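Side-chain contacts in enoyl-acyl carrier protein reductase (Uncultured bacterium, PDB 6KIA), which probably reduces the double bond of enoyl-acyl carrier protein thioesters with NADH, in bacterial fatty acid synthesis, and is linked to triclosan resistance: residues 140-143 with 144-147; 221-224 with 225-228. One frame throughout, in Å; residues are numbered along the deposited sequence.

Contact 1. Residues 140-143 with 144-147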
loop_
_atom_site.group_PDB
_atom_site.type_symbol
_atom_site.label_atom_id
_atom_site.label_comp_id
_atom_site.label_asym_id
_atom_site.label_seq_id
_atom_site.Cartn_x
_atom_site.Cartn_y
_atom_site.Cartn_z
ATOM N N LYS A 140 -18.655 6.161 -15.247
ATOM C CA LYS A 140 -19.643 5.081 -15.130
ATOM C C LYS A 140 -19.959 4.705 -13.685
ATOM O O LYS A 140 -21.131 4.679 -13.260
ATOM C CB LYS A 140 -19.167 3.820 -15.849
ATOM C CG LYS A 140 -19.838 3.478 -17.167
ATOM C CD LYS A 140 -20.663 2.214 -16.944
ATOM C CE LYS A 140 -20.851 1.394 -18.204
ATOM N NZ LYS A 140 -21.536 0.098 -17.896
ATOM N N VAL A 141 -18.895 4.414 -12.940
ATOM C CA VAL A 141 -19.020 3.976 -11.561
ATOM C C VAL A 141 -19.686 5.049 -10.711
ATOM O O VAL A 141 -20.602 4.754 -9.957
ATOM C CB VAL A 141 -17.645 3.637 -10.958
ATOM C CG1 VAL A 141 -17.753 3.461 -9.470
ATOM C CG2 VAL A 141 -17.087 2.377 -11.605
ATOM N N MET A 142 -19.265 6.300 -10.876
ATOM C CA MET A 142 -19.796 7.385 -10.066
ATOM C C MET A 142 -21.253 7.662 -10.426
ATOM O O MET A 142 -22.054 8.063 -9.571
ATOM C CB MET A 142 -18.948 8.651 -10.237
ATOM C CG MET A 142 -17.566 8.529 -9.643
ATOM S SD MET A 142 -17.584 8.130 -7.882
ATOM C CE MET A 142 -15.897 7.584 -7.707
ATOM N N ALA A 143 -21.596 7.461 -11.689
ATOM C CA ALA A 143 -22.991 7.615 -12.116
ATOM C C ALA A 143 -23.855 6.613 -11.374
ATOM O O ALA A 143 -24.902 6.981 -10.801
ATOM C CB ALA A 143 -23.124 7.422 -13.611
ATOM N N GLU A 144 -23.379 5.367 -11.294
ATOM C CA GLU A 144 -24.140 4.340 -10.582
ATOM C C GLU A 144 -24.162 4.561 -9.058
ATOM O O GLU A 144 -25.196 4.397 -8.400
ATOM C CB GLU A 144 -23.581 2.957 -10.905
ATOM C CG GLU A 144 -24.489 1.826 -10.485
ATOM C CD GLU A 144 -24.044 0.490 -11.037
ATOM O OE1 GLU A 144 -23.513 0.464 -12.166
ATOM O OE2 GLU A 144 -24.215 -0.531 -10.338
ATOM N N LEU A 145 -23.024 4.954 -8.501
ATOM C CA LEU A 145 -22.891 5.179 -7.074
ATOM C C LEU A 145 -23.752 6.352 -6.602
ATOM O O LEU A 145 -24.281 6.334 -5.496
ATOM C CB LEU A 145 -21.431 5.448 -6.734
ATOM C CG LEU A 145 -21.070 5.561 -5.264
ATOM C CD1 LEU A 145 -21.278 4.237 -4.530
ATOM C CD2 LEU A 145 -19.632 6.046 -5.168
ATOM N N ASP A 146 -23.864 7.381 -7.439
ATOM C CA ASP A 146 -24.614 8.577 -7.062
ATOM C C ASP A 146 -26.033 8.201 -6.654
ATOM O O ASP A 146 -26.568 8.735 -5.689
ATOM C CB ASP A 146 -24.636 9.592 -8.213
ATOM C CG ASP A 146 -25.368 10.863 -7.845
ATOM O OD1 ASP A 146 -24.831 11.653 -7.032
ATOM O OD2 ASP A 146 -26.473 11.076 -8.380
ATOM N N GLY A 147 -26.618 7.246 -7.367
ATOM C CA GLY A 147 -27.972 6.803 -7.074
ATOM C C GLY A 147 -28.092 6.014 -5.790
ATOM O O GLY A 147 -29.191 5.804 -5.278
#

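Contact 2. Residues 221-224 with 225-228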
loop_
_atom_site.group_PDB
_atom_site.type_symbol
_atom_site.label_atom_id
_atom_site.label_comp_id
_atom_site.label_asym_id
_atom_site.label_seq_id
_atom_site.Cartn_x
_atom_site.Cartn_y
_atom_site.Cartn_z
ATOM N N ALA A 221 -16.707 14.364 -7.744
ATOM C CA ALA A 221 -16.954 15.765 -7.402
ATOM C C ALA A 221 -18.431 16.111 -7.295
ATOM O O ALA A 221 -18.818 16.859 -6.394
ATOM C CB ALA A 221 -16.284 16.693 -8.437
ATOM N N ALA A 222 -19.247 15.593 -8.214
ATOM C CA ALA A 222 -20.684 15.896 -8.226
ATOM C C ALA A 222 -21.359 15.309 -6.995
ATOM O O ALA A 222 -22.175 15.965 -6.332
ATOM C CB ALA A 222 -21.334 15.376 -9.485
ATOM N N ILE A 223 -21.007 14.064 -6.685
ATOM C CA ILE A 223 -21.494 13.433 -5.467
ATOM C C ILE A 223 -21.095 14.241 -4.235
ATOM O O ILE A 223 -21.925 14.516 -3.357
ATOM C CB ILE A 223 -20.941 11.983 -5.331
ATOM C CG1 ILE A 223 -21.506 11.094 -6.439
ATOM C CG2 ILE A 223 -21.286 11.414 -3.973
ATOM C CD1 ILE A 223 -20.850 9.705 -6.522
ATOM N N ARG A 224 -19.810 14.586 -4.157
ATOM C CA ARG A 224 -19.260 15.374 -3.052
ATOM C C ARG A 224 -20.057 16.668 -2.851
ATOM O O ARG A 224 -20.453 16.997 -1.731
ATOM C CB ARG A 224 -17.766 15.673 -3.275
ATOM C CG ARG A 224 -17.138 16.421 -2.122
ATOM C CD ARG A 224 -15.603 16.525 -2.256
ATOM N NE ARG A 224 -15.178 17.364 -3.378
ATOM C CZ ARG A 224 -14.646 16.900 -4.508
ATOM N NH1 ARG A 224 -14.472 15.592 -4.681
ATOM N NH2 ARG A 224 -14.291 17.743 -5.474
ATOM N N ALA A 225 -20.227 17.419 -3.933
ATOM C CA ALA A 225 -20.973 18.674 -3.871
ATOM C C ALA A 225 -22.404 18.469 -3.362
ATOM O O ALA A 225 -22.885 19.223 -2.508
ATOM C CB ALA A 225 -20.993 19.332 -5.225
ATOM N N ARG A 226 -23.073 17.436 -3.863
ATOM C CA ARG A 226 -24.469 17.244 -3.494
ATOM C C ARG A 226 -24.579 16.863 -2.010
ATOM O O ARG A 226 -25.470 17.352 -1.286
ATOM C CB ARG A 226 -25.137 16.196 -4.402
ATOM C CG ARG A 226 -26.470 15.639 -3.874
ATOM C CD ARG A 226 -27.103 14.625 -4.818
ATOM N NE ARG A 226 -26.332 13.387 -4.946
ATOM C CZ ARG A 226 -26.418 12.381 -4.086
ATOM N NH1 ARG A 226 -27.223 12.486 -3.031
ATOM N NH2 ARG A 226 -25.693 11.280 -4.265
ATOM N N LEU A 227 -23.647 16.034 -1.540
ATOM C CA LEU A 227 -23.656 15.639 -0.139
ATOM C C LEU A 227 -23.292 16.788 0.797
ATOM O O LEU A 227 -23.877 16.953 1.861
ATOM C CB LEU A 227 -22.679 14.464 0.094
ATOM C CG LEU A 227 -23.025 13.144 -0.615
ATOM C CD1 LEU A 227 -22.003 12.071 -0.229
ATOM C CD2 LEU A 227 -24.441 12.669 -0.318
ATOM N N GLU A 228 -22.294 17.563 0.409
ATOM C CA GLU A 228 -21.824 18.661 1.217
ATOM C C GLU A 228 -22.923 19.720 1.327
ATOM O O GLU A 228 -23.103 20.324 2.380
ATOM C CB GLU A 228 -20.524 19.208 0.628
ATOM C CG GLU A 228 -19.327 18.414 1.156
ATOM C CD GLU A 228 -17.988 18.870 0.623
ATOM O OE1 GLU A 228 -17.952 19.836 -0.167
ATOM O OE2 GLU A 228 -16.970 18.245 1.006
#

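Contact 1. Residues 140-143 with 144-147
Met142 and Leu145 meet one turn apart near the C-terminal end of helix 120-146, an i to i+3 apolar contact within an alpha-helix that packs on the mostly parallel sheet of a Rossmann-like, NADH-binding fold. The two side chains lie alongside each other and point the same way, SD of Met142 standing 4.0 Å from CD2 of Leu145. A bend at chi2 (-58°) folds the Met142 chain instead of letting it run straight out, and the slim, flexible thioether suits a seam between helices. Branched Leu145 is equally at home here, because it packs on Ile82 and Val49 of the sheet and on Ile223 of helix 221-229. Buried Val141 faces the strands too, touching Ile82 and Ile51.

The backbone supplies the regular i to i+4 hydrogen bonds: Glu144 N reaches Lys140 O at 3.1 Å, and Leu145 N reaches Val141 O at 2.8 Å. On the more open side the residues are small or charged. Lys140 NZ and Glu144 OE1 remain 6.1 Å apart, too far for a salt bridge, and the carboxylate of Glu144 pairs through OE2 with Arg80 instead. Asp146, whose carboxylate goes to Arg226, has its own backbone N bonded to Met142 O at 2.9 Å, with the donor tilted 33° from the carbonyl plane.

Contact 2. Residues 221-224 with 225-228
Helix 221-229 is a short, two-sided alpha-helix, and here one of its turns brings Ile223 against Leu227 and Arg224 against Glu228, both at i to i+4 spacing. On the buried side CG2 of Ile223 lies 3.9 Å from CD1 of Leu227, the two branched chains running side by side. Ile223 turns CG2 anti to its backbone N, with CG1 beside that nitrogen (chi1 -66°), which lets one branch meet Leu227 while the chain through CG1 extends toward helix 120-146. Leu227 itself packs on Val234 of the sheet and on Ile149.

In the other pair a carboxylate oxygen of Glu228, OE2, lies 3.6 Å from the CG methylene of Arg224. The guanidinium and carboxylate planes are 64° apart, and NE of Arg224 is 4.8 Å from OE2 of Glu228, so opposite charges are near without a salt bridge. Arg224 bends at chi3 (67°) and uses NH1 for hydrogen bonds to Tyr236 OH and Ile217 O, which probably fix its head. The Arg226 guanidinium is also held by the fold, with a salt bridge to Asp151 and a hydrogen bond to Ile149 O.

Small, partly exposed Ala221 and Ala225 sit one turn apart, linked by Ala225 N to Ala221 O at 2.9 Å. Buried Ile223 and Leu227, exposed Ala222 and Glu228, and arginines with polar partners in the fold are typical of an amphipathic alpha-helix.

Contact 1 lies near the C-terminal end of helix 120-146 and precedes contact 2, on helix 221-229, in the chain, yet their centres are only 12 Å apart, on the same side of the molecule. Ile223 joins them: its CD1 lies 4.1 Å from CD2 of Leu145 and 3.7 Å from Met142 O. At the edge of this apolar seam Asp146 OD1 forms a salt bridge with Arg226 NH2 at 2.9 Å. Both helices also touch strands of the same mixed sheet, contact 1 at 80-83 and 47-56, contact 2 at 234-240. Neighbouring helices are thus tied together beside the sheet of the dinucleotide-binding fold, with the side chain of Val141 about 11 Å from the bound NADH.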